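Local coordinates for BRIC1 (Synthetic construct, PDB 6FF6), which has no known natural function, being a computationally designed repeat protein built to form a novel, corrugated helical architecture, at residues Phe209-Asp214 / Glu235-Ala240. Sequence-based numbering, arbitrary orientation.
Sequences FLETKD and EYICNA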
# COMPACT_ATOMS: atom_id res chain seq x y z
N PHE A 209 -25.01 -22.31 9.25
CA PHE A 209 -23.74 -21.58 9.27
C PHE A 209 -22.68 -22.31 8.46
O PHE A 209 -21.94 -21.67 7.70
CB PHE A 209 -23.29 -21.32 10.71
CG PHE A 209 -24.02 -20.23 11.46
CD1 PHE A 209 -24.67 -19.20 10.78
CD2 PHE A 209 -24.02 -20.19 12.85
CE1 PHE A 209 -25.32 -18.16 11.48
CE2 PHE A 209 -24.65 -19.14 13.55
CZ PHE A 209 -25.30 -18.14 12.85
N LEU A 210 -22.63 -23.65 8.55
CA LEU A 210 -21.72 -24.50 7.76
C LEU A 210 -22.10 -24.43 6.27
O LEU A 210 -21.22 -24.39 5.41
CB LEU A 210 -21.76 -25.95 8.29
CG LEU A 210 -21.13 -27.11 7.45
CD1 LEU A 210 -19.65 -27.28 7.74
CD2 LEU A 210 -21.85 -28.44 7.72
N GLU A 211 -23.40 -24.40 5.98
CA GLU A 211 -23.94 -24.33 4.63
C GLU A 211 -23.59 -22.98 4.04
O GLU A 211 -23.13 -22.92 2.89
CB GLU A 211 -25.45 -24.55 4.68
CG GLU A 211 -26.02 -25.17 3.42
CD GLU A 211 -27.50 -25.48 3.53
OE1 GLU A 211 -28.24 -24.64 4.10
OE2 GLU A 211 -27.92 -26.55 3.05
N THR A 212 -23.75 -21.90 4.86
CA THR A 212 -23.35 -20.52 4.51
C THR A 212 -21.86 -20.52 4.14
O THR A 212 -21.52 -20.00 3.08
CB THR A 212 -23.66 -19.52 5.65
OG1 THR A 212 -25.03 -19.61 6.01
CG2 THR A 212 -23.40 -18.09 5.26
N LYS A 213 -20.99 -21.18 4.98
CA LYS A 213 -19.55 -21.30 4.71
C LYS A 213 -19.32 -21.86 3.30
O LYS A 213 -18.57 -21.28 2.53
CB LYS A 213 -18.81 -22.13 5.80
CG LYS A 213 -17.29 -22.29 5.62
CD LYS A 213 -16.93 -23.54 4.77
CE LYS A 213 -15.56 -23.47 4.10
NZ LYS A 213 -15.42 -24.48 3.01
N ASP A 214 -19.97 -22.97 2.96
CA ASP A 214 -19.85 -23.61 1.64
C ASP A 214 -20.22 -22.66 0.50
O ASP A 214 -19.50 -22.59 -0.52
CB ASP A 214 -20.68 -24.92 1.60
CG ASP A 214 -20.22 -26.01 2.57
OD1 ASP A 214 -19.05 -25.95 3.04
OD2 ASP A 214 -21.02 -26.93 2.86
N GLU A 235 -29.78 -16.09 -3.10
CA GLU A 235 -31.15 -15.87 -2.67
C GLU A 235 -31.57 -16.92 -1.63
O GLU A 235 -32.22 -16.59 -0.63
CB GLU A 235 -32.09 -15.87 -3.88
CG GLU A 235 -31.89 -14.69 -4.82
CD GLU A 235 -33.05 -14.37 -5.75
OE1 GLU A 235 -34.16 -14.93 -5.56
OE2 GLU A 235 -32.85 -13.52 -6.65
N TYR A 236 -31.18 -18.18 -1.86
CA TYR A 236 -31.49 -19.28 -0.96
C TYR A 236 -30.89 -19.01 0.44
O TYR A 236 -31.64 -19.00 1.42
CB TYR A 236 -30.99 -20.62 -1.56
CG TYR A 236 -30.88 -21.74 -0.55
CD1 TYR A 236 -32.00 -22.45 -0.12
CD2 TYR A 236 -29.65 -22.07 0.02
CE1 TYR A 236 -31.91 -23.45 0.85
CE2 TYR A 236 -29.54 -23.06 0.99
CZ TYR A 236 -30.67 -23.75 1.40
OH TYR A 236 -30.54 -24.73 2.35
N ILE A 237 -29.57 -18.74 0.51
CA ILE A 237 -28.89 -18.53 1.78
C ILE A 237 -29.33 -17.24 2.48
O ILE A 237 -29.42 -17.23 3.70
CB ILE A 237 -27.35 -18.65 1.67
CG1 ILE A 237 -26.73 -19.08 3.00
CG2 ILE A 237 -26.67 -17.41 1.08
CD1 ILE A 237 -27.06 -20.54 3.39
N CYS A 238 -29.63 -16.19 1.73
CA CYS A 238 -30.08 -14.96 2.35
C CYS A 238 -31.48 -15.10 2.92
O CYS A 238 -31.73 -14.57 4.00
CB CYS A 238 -29.95 -13.78 1.39
SG CYS A 238 -28.23 -13.36 0.98
N ASN A 239 -32.36 -15.89 2.26
CA ASN A 239 -33.68 -16.16 2.84
C ASN A 239 -33.50 -16.97 4.13
O ASN A 239 -34.10 -16.64 5.14
CB ASN A 239 -34.59 -16.96 1.87
CG ASN A 239 -35.12 -16.24 0.66
OD1 ASN A 239 -35.23 -15.01 0.60
ND2 ASN A 239 -35.49 -17.03 -0.34
N ALA A 240 -32.67 -18.03 4.09
CA ALA A 240 -32.38 -18.89 5.23
C ALA A 240 -31.76 -18.12 6.40
O ALA A 240 -32.16 -18.38 7.53
CB ALA A 240 -31.48 -20.02 4.80
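I237 of the C-terminal helix 231-247 meets T212 of helix 203-224 where the two helices pack as an antiparallel pair in this all-helical, corrugated designed protein. The N-to-C directions of the two segments differ by 153°. Their axes come within 10.7 Å. Only 176 Å² of surface is buried between them, so the join rests on a few side chains. The CA atoms of T212 and I237 fix the register at 6.5 Å. With CG1 of I237 anti to the backbone N, the longer branch extends towards the facing helix, and CD1 lies 3.4 Å from T212 OG1. CD1 is a methyl group, so the approach is van der Waals; the hydroxyl is hydrogen-bonded to the carbonyl O of L208, one turn earlier in its own helix. L208 and I215 also touch I237 and extend this apolar patch along helix 203-224, whereas T212 further meets M187 of helix 178-196. The polar component is more open to solvent: Y236 is exposed and E211 partly exposed, and the two side chains cross at about a right angle. Y236 donates its hydroxyl proton to E211, whose carboxylate plane stands 73° from the ring. OE1 sits at the ring edge, near the ring plane, and is 3.7 Å from CE2 of Y236. The bond from Y236 OH to E211 OE1 measures 2.9 Å and arrives from above the carboxylate, 40° out of its plane.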